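Local coordinates for putative Chlorite dismutase TA0507 (Thermoplasma acidophilum, PDB 3DTZ), which is of unconfirmed function but probably binds heme and acts as an oxidoreductase, at residues D[49-54]-D[79-84]; D[69-74]-D[237-242]. One frame throughout, in Å; residues are numbered along the deposited sequence.

From the N terminus, helix 41-60 comes first and supplies 49-54; strand 64-72 follows, its last residues opening segment 69-74, and strand 79-85 runs back antiparallel to it. Interaction 1 closes a short loop of 24 residues by bringing strand residues 79-84 against helix 41-60. Interaction 2 spans 162 residues, joining 69-74 to the C-terminal helix 236-243. Because 69-74 lies between the two segments of interaction 1 and 237-242 lies beyond both, the loops cross. Their centres are about 10 Å apart, and they touch directly: M51 CG packs on I239 CG2 at 3.4 Å. Together they place the first helix and the last on one antiparallel sheet.

Interaction 1. Residues D[49-54]-D[79-84]; sequences RMMRSI and VIFWYS
M51, a selenomethionine, meets F81 edge-on: its SE lies 3.9 Å from F81 CZ, the outermost ring carbon. The line from SE to the ring centroid runs 81° off the ring normal, so the selenium sits near the ring plane, a Met-aromatic contact at the edge. M51 CG lies beside the backbone N, anti to the carbonyl carbon (chi1 -65°), and the further bend at chi2 carries the end of the chain nearer the strand, where its CE reaches V79 CG1 at 4.3 Å. I54 adds its CD1 at the same ring carbon, 4.3 Å from F81 CZ, in an oblique approach. Within the strand, V79 CG2 stands 3.9 Å above the F81 ring plane on one side, offset toward the rim. All four residues are buried, and the contact is apolar packing without a hydrogen bond across it. The axes of the two short segments approach no closer than 12.7 Å, at 14°, nearly parallel, so side chains alone span the gap. F81 also touches V98 of helix 88-102 and Y31 of strand 25-33, while I54 rests on F67 of strand 64-72, which places the cluster between two helices and the antiparallel sheet.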
# COMPACT_ATOMS: atom_id res chain seq x y z
N ARG D 49 -16.28 -8.78 -28.81
CA ARG D 49 -17.74 -8.73 -28.74
C ARG D 49 -18.15 -8.00 -27.45
O ARG D 49 -19.10 -7.20 -27.44
CB ARG D 49 -18.34 -10.13 -28.81
CG ARG D 49 -18.21 -10.81 -30.14
CD ARG D 49 -19.07 -12.11 -30.19
NE ARG D 49 -18.69 -13.05 -29.14
CZ ARG D 49 -17.84 -14.06 -29.29
NH1 ARG D 49 -17.27 -14.30 -30.47
NH2 ARG D 49 -17.56 -14.85 -28.25
N MSE D 50 -17.43 -8.25 -26.38
CA MSE D 50 -17.77 -7.59 -25.12
C MSE D 50 -17.56 -6.06 -25.13
O MSE D 50 -18.38 -5.32 -24.59
CB MSE D 50 -17.01 -8.23 -23.97
CG MSE D 50 -17.39 -7.61 -22.64
SE MSE D 50 -15.97 -6.51 -22.03
CE MSE D 50 -14.98 -7.96 -21.43
N MSE D 51 -16.46 -5.59 -25.69
CA MSE D 51 -16.20 -4.15 -25.80
C MSE D 51 -17.18 -3.44 -26.73
O MSE D 51 -17.67 -2.35 -26.43
CB MSE D 51 -14.79 -3.90 -26.29
CG MSE D 51 -13.72 -4.37 -25.34
SE MSE D 51 -13.62 -3.08 -23.84
CE MSE D 51 -12.25 -4.00 -22.89
N ARG D 52 -17.48 -4.08 -27.86
CA ARG D 52 -18.51 -3.55 -28.75
C ARG D 52 -19.85 -3.43 -28.01
O ARG D 52 -20.54 -2.43 -28.13
CB ARG D 52 -18.62 -4.39 -30.02
CG ARG D 52 -17.48 -4.10 -31.00
CD ARG D 52 -17.67 -4.80 -32.37
NE ARG D 52 -17.34 -6.23 -32.28
CZ ARG D 52 -18.17 -7.23 -32.52
NH1 ARG D 52 -19.43 -7.02 -32.91
NH2 ARG D 52 -17.73 -8.48 -32.40
N SER D 53 -20.21 -4.44 -27.23
CA SER D 53 -21.45 -4.41 -26.47
C SER D 53 -21.50 -3.29 -25.40
O SER D 53 -22.53 -2.63 -25.25
CB SER D 53 -21.76 -5.77 -25.85
OG SER D 53 -23.03 -5.71 -25.20
N ILE D 54 -20.40 -3.08 -24.68
CA ILE D 54 -20.30 -1.95 -23.75
C ILE D 54 -20.57 -0.64 -24.48
O ILE D 54 -21.39 0.16 -24.05
CB ILE D 54 -18.91 -1.92 -23.02
CG1 ILE D 54 -18.77 -3.16 -22.14
CG2 ILE D 54 -18.76 -0.64 -22.20
CD1 ILE D 54 -17.45 -3.25 -21.37
N VAL D 79 -7.13 -0.73 -20.10
CA VAL D 79 -8.17 0.09 -20.72
C VAL D 79 -8.66 1.12 -19.71
O VAL D 79 -8.69 0.83 -18.49
CB VAL D 79 -9.35 -0.80 -21.25
CG1 VAL D 79 -9.97 -1.61 -20.10
CG2 VAL D 79 -10.40 0.04 -21.94
N ILE D 80 -9.06 2.28 -20.22
CA ILE D 80 -9.67 3.35 -19.39
C ILE D 80 -10.99 3.71 -20.05
O ILE D 80 -11.05 3.82 -21.27
CB ILE D 80 -8.78 4.61 -19.37
CG1 ILE D 80 -7.37 4.27 -18.85
CG2 ILE D 80 -9.43 5.75 -18.50
CD1 ILE D 80 -6.24 5.25 -19.36
N PHE D 81 -12.03 3.87 -19.24
CA PHE D 81 -13.37 4.28 -19.67
C PHE D 81 -13.67 5.65 -19.07
O PHE D 81 -13.40 5.90 -17.90
CB PHE D 81 -14.42 3.28 -19.11
CG PHE D 81 -14.28 1.88 -19.66
CD1 PHE D 81 -14.63 1.61 -20.99
CD2 PHE D 81 -13.79 0.84 -18.87
CE1 PHE D 81 -14.51 0.33 -21.53
CE2 PHE D 81 -13.65 -0.47 -19.41
CZ PHE D 81 -14.03 -0.72 -20.74
N TRP D 82 -14.27 6.53 -19.85
CA TRP D 82 -14.73 7.82 -19.36
C TRP D 82 -16.17 8.04 -19.84
O TRP D 82 -16.45 7.90 -21.02
CB TRP D 82 -13.82 8.92 -19.90
CG TRP D 82 -14.25 10.33 -19.62
CD1 TRP D 82 -14.88 10.81 -18.48
CD2 TRP D 82 -14.06 11.46 -20.48
NE1 TRP D 82 -15.11 12.17 -18.61
CE2 TRP D 82 -14.60 12.60 -19.81
CE3 TRP D 82 -13.47 11.64 -21.76
CZ2 TRP D 82 -14.56 13.90 -20.37
CZ3 TRP D 82 -13.43 12.93 -22.32
CH2 TRP D 82 -14.01 14.05 -21.64
N TYR D 83 -17.09 8.38 -18.94
CA TYR D 83 -18.48 8.68 -19.38
C TYR D 83 -19.11 9.70 -18.44
O TYR D 83 -18.66 9.84 -17.28
CB TYR D 83 -19.35 7.41 -19.43
CG TYR D 83 -19.33 6.59 -18.18
CD1 TYR D 83 -20.23 6.84 -17.13
CD2 TYR D 83 -18.36 5.60 -18.00
CE1 TYR D 83 -20.17 6.06 -15.95
CE2 TYR D 83 -18.30 4.84 -16.85
CZ TYR D 83 -19.20 5.08 -15.84
OH TYR D 83 -19.09 4.32 -14.70
N SER D 84 -20.18 10.34 -18.92
CA SER D 84 -20.82 11.45 -18.20
C SER D 84 -22.34 11.40 -18.37
O SER D 84 -22.82 10.97 -19.41
CB SER D 84 -20.29 12.80 -18.68
OG SER D 84 -18.88 12.78 -18.87

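Interaction 2. Residues D[69-74]-D[237-242]; sequences IYRSYR and GDIAGF
R71 runs from strand 64-72 to the C-terminal helix, meeting I239 with its stem and F242 with its tip. Its CB points toward the helix, and CG follows at 3.4 Å from I239 CD1, a close contact in which the two side chains run past one another, pointing opposite ways. I239 CG1, anti to the backbone N (chi1 -165°), carries the CD1 that makes this contact. Next, R71 CD lies 3.9 Å from F242 CD2, and a bend at chi3, 67°, turns NE over the ring, 3.7 Å from F242 CG. The guanidinium lies flat on the ring: R71 CZ is 3.6 Å from the F242 centroid, and the planes differ by 10°. R71 NH1 stands 3.5 Å from F242 CZ, while R71 NH2 is 3.5 Å from F242 CD1, placing both nitrogens over the same ring face. NE also makes a salt bridge to E96 of the second subunit, whose residue I92 packs on R71. A leucine here would probably cost E96 of the second subunit this salt bridge and leave the F242 ring without its stacked guanidinium. This geometry defines a stacked cation-pi pair, whose buried charge is probably balanced by the carboxylate; one arginine thereby joins sheet, C-terminal helix and subunit interface.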
# COMPACT_ATOMS: atom_id res chain seq x y z
N ILE D 69 -13.39 5.23 -24.84
CA ILE D 69 -12.49 4.17 -24.36
C ILE D 69 -11.05 4.60 -24.72
O ILE D 69 -10.85 5.17 -25.80
CB ILE D 69 -12.82 2.80 -25.02
CG1 ILE D 69 -14.32 2.47 -24.83
CG2 ILE D 69 -11.96 1.71 -24.34
CD1 ILE D 69 -14.82 1.29 -25.63
N TYR D 70 -10.08 4.32 -23.85
CA TYR D 70 -8.66 4.64 -24.10
C TYR D 70 -7.78 3.43 -23.80
O TYR D 70 -8.01 2.70 -22.84
CB TYR D 70 -8.19 5.79 -23.22
CG TYR D 70 -8.98 7.03 -23.46
CD1 TYR D 70 -10.16 7.26 -22.75
CD2 TYR D 70 -8.59 7.93 -24.45
CE1 TYR D 70 -10.95 8.40 -23.01
CE2 TYR D 70 -9.35 9.07 -24.73
CZ TYR D 70 -10.52 9.30 -24.00
OH TYR D 70 -11.26 10.42 -24.25
N ARG D 71 -6.77 3.25 -24.64
CA ARG D 71 -5.63 2.36 -24.35
C ARG D 71 -4.78 3.09 -23.31
O ARG D 71 -4.79 4.32 -23.25
CB ARG D 71 -4.81 2.16 -25.63
CG ARG D 71 -5.60 1.45 -26.75
CD ARG D 71 -5.12 1.85 -28.14
NE ARG D 71 -3.75 1.39 -28.43
CZ ARG D 71 -3.08 1.72 -29.53
NH1 ARG D 71 -3.65 2.52 -30.45
NH2 ARG D 71 -1.85 1.24 -29.72
N SER D 72 -4.06 2.33 -22.48
CA SER D 72 -3.35 2.89 -21.36
C SER D 72 -1.86 2.79 -21.55
O SER D 72 -1.35 1.71 -21.86
CB SER D 72 -3.77 2.15 -20.07
OG SER D 72 -2.85 2.35 -18.98
N TYR D 73 -1.15 3.89 -21.29
CA TYR D 73 0.29 3.87 -21.24
C TYR D 73 0.84 3.16 -19.97
O TYR D 73 1.95 2.65 -19.98
CB TYR D 73 0.86 5.29 -21.36
CG TYR D 73 0.89 5.79 -22.78
CD1 TYR D 73 -0.24 6.37 -23.37
CD2 TYR D 73 2.03 5.63 -23.57
CE1 TYR D 73 -0.20 6.83 -24.71
CE2 TYR D 73 2.06 6.06 -24.92
CZ TYR D 73 0.94 6.67 -25.46
OH TYR D 73 0.95 7.10 -26.78
N ARG D 74 0.07 3.12 -18.89
CA ARG D 74 0.55 2.48 -17.66
C ARG D 74 0.31 0.99 -17.74
O ARG D 74 -0.74 0.57 -18.20
CB ARG D 74 -0.27 2.99 -16.48
CG ARG D 74 -0.13 4.47 -16.20
CD ARG D 74 -1.26 4.89 -15.19
NE ARG D 74 -1.01 4.32 -13.87
CZ ARG D 74 -0.49 4.98 -12.84
NH1 ARG D 74 -0.18 6.28 -12.93
NH2 ARG D 74 -0.30 4.35 -11.71
N GLY D 237 -14.39 -1.45 -31.33
CA GLY D 237 -14.04 -2.56 -32.23
C GLY D 237 -12.56 -2.82 -32.49
O GLY D 237 -12.21 -3.83 -33.12
N ASP D 238 -11.69 -1.92 -32.03
CA ASP D 238 -10.24 -2.03 -32.28
C ASP D 238 -9.46 -2.47 -31.04
O ASP D 238 -8.31 -2.94 -31.15
CB ASP D 238 -9.67 -0.70 -32.79
CG ASP D 238 -10.16 -0.35 -34.18
OD1 ASP D 238 -10.61 -1.24 -34.93
OD2 ASP D 238 -10.06 0.85 -34.53
N ILE D 239 -10.08 -2.34 -29.87
CA ILE D 239 -9.33 -2.53 -28.60
C ILE D 239 -8.81 -3.98 -28.38
O ILE D 239 -7.66 -4.17 -28.00
CB ILE D 239 -10.06 -1.84 -27.36
CG1 ILE D 239 -9.15 -1.70 -26.12
CG2 ILE D 239 -11.35 -2.56 -27.03
CD1 ILE D 239 -7.80 -1.13 -26.39
N ALA D 240 -9.62 -4.99 -28.69
CA ALA D 240 -9.18 -6.37 -28.50
C ALA D 240 -7.95 -6.68 -29.34
O ALA D 240 -7.01 -7.36 -28.89
CB ALA D 240 -10.33 -7.35 -28.79
N GLY D 241 -7.91 -6.13 -30.55
CA GLY D 241 -6.74 -6.30 -31.40
C GLY D 241 -5.47 -5.64 -30.89
O GLY D 241 -4.38 -6.17 -31.09
N PHE D 242 -5.62 -4.49 -30.25
CA PHE D 242 -4.49 -3.83 -29.61
C PHE D 242 -4.05 -4.56 -28.34
O PHE D 242 -2.84 -4.63 -28.07
CB PHE D 242 -4.83 -2.37 -29.30
CG PHE D 242 -4.83 -1.47 -30.51
CD1 PHE D 242 -3.65 -1.29 -31.25
CD2 PHE D 242 -5.99 -0.81 -30.92
CE1 PHE D 242 -3.63 -0.47 -32.38
CE2 PHE D 242 -5.98 0.02 -32.06
CZ PHE D 242 -4.80 0.18 -32.78